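Local atomic coordinates of putative PLP-dependent aminotransferase (PDB entry 3JU7), a protein that probably acts as a pyridoxal phosphate-dependent aminotransferase of the DegT/DnrJ/EryC1/StrS family. Residues Tyr175-Phe187 against Gly198-Ile212. Sequence-based numbering, arbitrary orientation.
Sequences YGQDFSGMIIYSF and GGLIYSKNEEDIQRI
Selenomethionine Met182 bridges from Ile201 on strand 199-203, which its CG meets at Ile201 CG2, to helix 206-212. The strands 182-186 and 199-203 are antiparallel neighbours in the central sheet of the PLP-dependent aminotransferase fold, with helix 62-73 against the face that bears Ile184 and Ile201. The Met182 chain runs extended beyond CG (chi2 174°), carrying CE to 3.5 Å from Asp208 CB and 3.6 Å from Ile212 CG1. Ile184 lies alongside Ile201, and its CD1 presses tightly on Ile201 CG2 at 3.5 Å. On the other face, which also carries Leu200, Tyr185 and Tyr202 point the same way, with Tyr202 CB at the edge of the Tyr185 ring. Just past the strand end, Phe187 CZ comes 3.7 Å from Leu200 CB.

Backbone bonds pair Ile183 with Tyr202 and Tyr185 with Leu200. In the non-hydrogen-bonded pair Ser186-Gly199, Ser186 OG bonds both His188 N and phosphate oxygen OP3 of the PLP-lysine at position 191.

Outward, Tyr202 OH accepts from Asp178 N at 3.0 Å and also bonds Arg53 O, which fixes the phenol end at the type II beta turn from Gly176 to Phe179. A weak salt bridge joins Lys204 NZ to Asp178 OD1, which also takes a straight bond from Gln177 NE2, while OD2 makes a salt bridge with Arg53. Ser203 OG donates to Gly181 O at 2.6 Å and accepts from Asn205 N, closing an ST turn; Asn205 is the N-cap, its OD1 accepting from Asp208 N.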
loop_
_atom_site.group_PDB
_atom_site.type_symbol
_atom_site.label_atom_id
_atom_site.label_comp_id
_atom_site.label_asym_id
_atom_site.label_seq_id
_atom_site.Cartn_x
_atom_site.Cartn_y
_atom_site.Cartn_z
ATOM N N TYR A 175 8.942 20.993 -9.897
ATOM C CA TYR A 175 7.752 20.651 -10.638
ATOM C C TYR A 175 6.553 20.498 -9.715
ATOM O O TYR A 175 6.629 19.721 -8.761
ATOM C CB TYR A 175 7.935 19.337 -11.390
ATOM C CG TYR A 175 6.729 19.082 -12.230
ATOM C CD1 TYR A 175 6.573 19.748 -13.430
ATOM C CD2 TYR A 175 5.705 18.258 -11.799
ATOM C CE1 TYR A 175 5.472 19.581 -14.200
ATOM C CE2 TYR A 175 4.560 18.078 -12.588
ATOM C CZ TYR A 175 4.462 18.759 -13.789
ATOM O OH TYR A 175 3.366 18.637 -14.615
ATOM N N GLY A 176 5.479 21.233 -10.032
ATOM C CA GLY A 176 4.198 21.187 -9.326
ATOM C C GLY A 176 3.943 22.305 -8.314
ATOM O O GLY A 176 2.856 22.393 -7.723
ATOM N N GLN A 177 4.945 23.154 -8.120
ATOM C CA GLN A 177 4.915 24.192 -7.079
ATOM C C GLN A 177 3.614 24.982 -7.153
ATOM O O GLN A 177 3.206 25.401 -8.249
ATOM C CB GLN A 177 6.121 25.117 -7.242
ATOM C CG GLN A 177 6.221 26.292 -6.214
ATOM C CD GLN A 177 6.543 25.793 -4.817
ATOM O OE1 GLN A 177 7.584 25.156 -4.611
ATOM N NE2 GLN A 177 5.631 26.024 -3.858
ATOM N N ASP A 178 2.961 25.149 -6.001
ATOM C CA ASP A 178 1.772 25.974 -5.865
ATOM C C ASP A 178 0.551 25.453 -6.622
ATOM O O ASP A 178 -0.439 26.142 -6.708
ATOM C CB ASP A 178 2.045 27.446 -6.272
ATOM C CG ASP A 178 3.074 28.137 -5.363
ATOM O OD1 ASP A 178 3.382 27.596 -4.292
ATOM O OD2 ASP A 178 3.600 29.218 -5.728
ATOM N N PHE A 179 0.594 24.243 -7.166
ATOM C CA PHE A 179 -0.572 23.727 -7.876
ATOM C C PHE A 179 -1.738 23.502 -6.897
ATOM O O PHE A 179 -1.557 22.949 -5.781
ATOM C CB PHE A 179 -0.209 22.445 -8.559
ATOM C CG PHE A 179 -1.296 21.859 -9.419
ATOM C CD1 PHE A 179 -1.798 22.561 -10.517
ATOM C CD2 PHE A 179 -1.744 20.581 -9.181
ATOM C CE1 PHE A 179 -2.756 22.004 -11.359
ATOM C CE2 PHE A 179 -2.688 19.971 -10.029
ATOM C CZ PHE A 179 -3.210 20.685 -11.110
ATOM N N SER A 180 -2.928 23.933 -7.316
ATOM C CA SER A 180 -4.122 23.788 -6.498
ATOM C C SER A 180 -4.595 22.365 -6.351
ATOM O O SER A 180 -5.182 22.032 -5.339
ATOM C CB SER A 180 -5.258 24.576 -7.108
ATOM O OG SER A 180 -4.925 25.928 -7.054
ATOM N N GLY A 181 -4.405 21.552 -7.388
ATOM C CA GLY A 181 -4.789 20.153 -7.329
ATOM C C GLY A 181 -3.780 19.353 -6.533
ATOM O O GLY A 181 -3.122 19.872 -5.621
HETATM N N MSE A 182 -3.655 18.082 -6.886
HETATM C CA MSE A 182 -2.687 17.213 -6.234
HETATM C C MSE A 182 -1.703 16.677 -7.252
HETATM O O MSE A 182 -2.061 16.489 -8.416
HETATM C CB MSE A 182 -3.399 16.076 -5.519
HETATM C CG MSE A 182 -3.861 16.538 -4.185
HETATM SE SE MSE A 182 -4.938 15.389 -3.116
HETATM C CE MSE A 182 -4.396 16.305 -1.492
ATOM N N ILE A 183 -0.461 16.503 -6.802
ATOM C CA ILE A 183 0.601 15.886 -7.594
ATOM C C ILE A 183 1.092 14.634 -6.861
ATOM O O ILE A 183 1.400 14.675 -5.668
ATOM C CB ILE A 183 1.754 16.883 -7.862
ATOM C CG1 ILE A 183 1.131 18.231 -8.312
ATOM C CG2 ILE A 183 2.713 16.295 -8.835
ATOM C CD1 ILE A 183 1.801 19.000 -9.354
ATOM N N ILE A 184 1.120 13.522 -7.583
ATOM C CA ILE A 184 1.621 12.256 -7.088
ATOM C C ILE A 184 3.010 11.954 -7.680
ATOM O O ILE A 184 3.242 12.091 -8.864
ATOM C CB ILE A 184 0.686 11.081 -7.460
ATOM C CG1 ILE A 184 -0.805 11.389 -7.131
ATOM C CG2 ILE A 184 1.163 9.827 -6.782
ATOM C CD1 ILE A 184 -1.055 12.230 -5.847
ATOM N N TYR A 185 3.940 11.578 -6.813
ATOM C CA TYR A 185 5.265 11.217 -7.202
ATOM C C TYR A 185 5.580 9.877 -6.575
ATOM O O TYR A 185 5.068 9.531 -5.485
ATOM C CB TYR A 185 6.322 12.205 -6.665
ATOM C CG TYR A 185 6.130 13.662 -6.926
ATOM C CD1 TYR A 185 6.683 14.291 -8.042
ATOM C CD2 TYR A 185 5.504 14.470 -5.968
ATOM C CE1 TYR A 185 6.516 15.719 -8.257
ATOM C CE2 TYR A 185 5.340 15.844 -6.160
ATOM C CZ TYR A 185 5.834 16.483 -7.302
ATOM O OH TYR A 185 5.663 17.886 -7.416
ATOM N N SER A 186 6.493 9.167 -7.216
ATOM C CA SER A 186 6.920 7.853 -6.765
ATOM C C SER A 186 8.358 7.853 -6.254
ATOM O O SER A 186 9.203 8.564 -6.777
ATOM C CB SER A 186 6.769 6.834 -7.897
ATOM O OG SER A 186 7.222 5.561 -7.483
ATOM N N PHE A 187 8.614 7.043 -5.225
ATOM C CA PHE A 187 9.955 6.771 -4.741
ATOM C C PHE A 187 10.322 5.274 -4.974
ATOM O O PHE A 187 11.173 4.698 -4.291
ATOM C CB PHE A 187 10.069 7.088 -3.253
ATOM C CG PHE A 187 9.739 8.514 -2.853
ATOM C CD1 PHE A 187 10.107 9.615 -3.624
ATOM C CD2 PHE A 187 9.133 8.754 -1.617
ATOM C CE1 PHE A 187 9.826 10.920 -3.196
ATOM C CE2 PHE A 187 8.857 10.070 -1.177
ATOM C CZ PHE A 187 9.224 11.150 -1.965
ATOM N N GLY A 198 7.717 3.566 -2.090
ATOM C CA GLY A 198 7.308 4.806 -1.482
ATOM C C GLY A 198 6.718 5.772 -2.504
ATOM O O GLY A 198 6.752 5.530 -3.696
ATOM N N GLY A 199 6.201 6.878 -2.015
ATOM C CA GLY A 199 5.663 7.922 -2.847
ATOM C C GLY A 199 5.352 9.141 -2.007
ATOM O O GLY A 199 5.552 9.123 -0.786
ATOM N N LEU A 200 4.869 10.191 -2.686
ATOM C CA LEU A 200 4.570 11.479 -2.083
ATOM C C LEU A 200 3.411 12.159 -2.817
ATOM O O LEU A 200 3.226 11.990 -4.051
ATOM C CB LEU A 200 5.782 12.372 -2.156
ATOM C CG LEU A 200 5.793 13.671 -1.302
ATOM C CD1 LEU A 200 6.213 13.413 0.129
ATOM C CD2 LEU A 200 6.658 14.731 -1.903
ATOM N N ILE A 201 2.624 12.924 -2.057
ATOM C CA ILE A 201 1.594 13.787 -2.628
ATOM C C ILE A 201 1.864 15.208 -2.212
ATOM O O ILE A 201 2.115 15.462 -1.059
ATOM C CB ILE A 201 0.140 13.405 -2.217
ATOM C CG1 ILE A 201 -0.086 11.905 -2.420
ATOM C CG2 ILE A 201 -0.848 14.234 -3.042
ATOM C CD1 ILE A 201 -1.524 11.426 -2.146
ATOM N N TYR A 202 1.836 16.125 -3.173
ATOM C CA TYR A 202 1.989 17.554 -2.891
ATOM C C TYR A 202 0.705 18.270 -3.291
ATOM O O TYR A 202 0.082 17.907 -4.284
ATOM C CB TYR A 202 3.124 18.173 -3.721
ATOM C CG TYR A 202 3.128 19.672 -3.628
ATOM C CD1 TYR A 202 3.731 20.322 -2.548
ATOM C CD2 TYR A 202 2.473 20.458 -4.580
ATOM C CE1 TYR A 202 3.712 21.708 -2.440
ATOM C CE2 TYR A 202 2.453 21.853 -4.469
ATOM C CZ TYR A 202 3.091 22.469 -3.411
ATOM O OH TYR A 202 3.064 23.850 -3.309
ATOM N N SER A 203 0.313 19.268 -2.512
ATOM C CA SER A 203 -0.718 20.220 -2.947
ATOM C C SER A 203 -0.434 21.547 -2.294
ATOM O O SER A 203 0.149 21.643 -1.199
ATOM C CB SER A 203 -2.152 19.752 -2.661
ATOM O OG SER A 203 -3.125 20.665 -3.145
ATOM N N LYS A 204 -0.806 22.596 -2.999
ATOM C CA LYS A 204 -0.819 23.895 -2.375
ATOM C C LYS A 204 -1.913 23.888 -1.291
ATOM O O LYS A 204 -1.830 24.643 -0.316
ATOM C CB LYS A 204 -1.063 24.950 -3.427
ATOM C CG LYS A 204 -1.168 26.366 -2.898
ATOM C CD LYS A 204 0.120 26.861 -2.321
ATOM C CE LYS A 204 0.051 28.381 -2.112
ATOM N NZ LYS A 204 1.388 28.984 -2.180
ATOM N N ASN A 205 -2.912 23.009 -1.451
ATOM C CA ASN A 205 -4.028 22.943 -0.515
ATOM C C ASN A 205 -3.704 22.090 0.705
ATOM O O ASN A 205 -3.785 20.861 0.670
ATOM C CB ASN A 205 -5.264 22.425 -1.226
ATOM C CG ASN A 205 -6.511 22.557 -0.384
ATOM O OD1 ASN A 205 -6.546 22.193 0.808
ATOM N ND2 ASN A 205 -7.566 23.046 -1.011
ATOM N N GLU A 206 -3.348 22.756 1.792
ATOM C CA GLU A 206 -2.878 22.091 3.001
ATOM C C GLU A 206 -3.956 21.258 3.646
ATOM O O GLU A 206 -3.698 20.133 4.049
ATOM C CB GLU A 206 -2.337 23.121 3.997
ATOM C CG GLU A 206 -1.118 23.886 3.448
ATOM C CD GLU A 206 -0.547 24.892 4.425
ATOM O OE1 GLU A 206 -0.650 24.686 5.659
ATOM O OE2 GLU A 206 0.018 25.905 3.959
ATOM N N GLU A 207 -5.172 21.790 3.725
ATOM C CA GLU A 207 -6.295 21.036 4.286
ATOM C C GLU A 207 -6.502 19.722 3.533
ATOM O O GLU A 207 -6.686 18.686 4.157
ATOM C CB GLU A 207 -7.589 21.870 4.234
ATOM C CG GLU A 207 -7.619 23.108 5.150
ATOM N N ASP A 208 -6.448 19.733 2.202
ATOM C CA ASP A 208 -6.590 18.478 1.439
ATOM C C ASP A 208 -5.523 17.438 1.804
ATOM O O ASP A 208 -5.817 16.259 1.945
ATOM C CB ASP A 208 -6.524 18.738 -0.068
ATOM C CG ASP A 208 -7.745 19.499 -0.604
ATOM O OD1 ASP A 208 -8.777 19.599 0.113
ATOM O OD2 ASP A 208 -7.647 20.014 -1.744
ATOM N N ILE A 209 -4.292 17.890 1.949
ATOM C CA ILE A 209 -3.189 17.033 2.389
ATOM C C ILE A 209 -3.447 16.485 3.783
ATOM O O ILE A 209 -3.208 15.317 4.015
ATOM C CB ILE A 209 -1.830 17.785 2.356
ATOM C CG1 ILE A 209 -1.483 18.118 0.889
ATOM C CG2 ILE A 209 -0.704 16.981 3.061
ATOM C CD1 ILE A 209 -1.143 16.966 0.036
ATOM N N GLN A 210 -3.921 17.315 4.711
ATOM C CA GLN A 210 -4.318 16.807 6.059
ATOM C C GLN A 210 -5.352 15.677 5.945
ATOM O O GLN A 210 -5.277 14.643 6.621
ATOM C CB GLN A 210 -4.899 17.919 6.912
ATOM C CG GLN A 210 -3.847 18.989 7.284
ATOM C CD GLN A 210 -4.409 20.292 7.889
ATOM O OE1 GLN A 210 -5.626 20.473 8.049
ATOM N NE2 GLN A 210 -3.497 21.211 8.224
ATOM N N ARG A 211 -6.307 15.882 5.055
ATOM C CA ARG A 211 -7.340 14.886 4.863
ATOM C C ARG A 211 -6.763 13.609 4.267
ATOM O O ARG A 211 -7.100 12.518 4.716
ATOM C CB ARG A 211 -8.461 15.463 3.989
ATOM C CG ARG A 211 -9.674 14.652 4.007
ATOM C CD ARG A 211 -10.894 15.477 3.697
ATOM N NE ARG A 211 -11.233 16.294 4.836
ATOM C CZ ARG A 211 -12.002 17.372 4.777
ATOM N NH1 ARG A 211 -12.538 17.762 3.617
ATOM N NH2 ARG A 211 -12.252 18.054 5.894
ATOM N N ILE A 212 -5.885 13.730 3.273
ATOM C CA ILE A 212 -5.283 12.535 2.668
ATOM C C ILE A 212 -4.564 11.760 3.770
ATOM O O ILE A 212 -4.567 10.530 3.776
ATOM C CB ILE A 212 -4.239 12.866 1.552
ATOM C CG1 ILE A 212 -4.930 13.214 0.245
ATOM C CG2 ILE A 212 -3.273 11.647 1.344
ATOM C CD1 ILE A 212 -5.230 12.071 -0.669
HETATM O O HOH W 1 -6.376 19.608 -4.124
#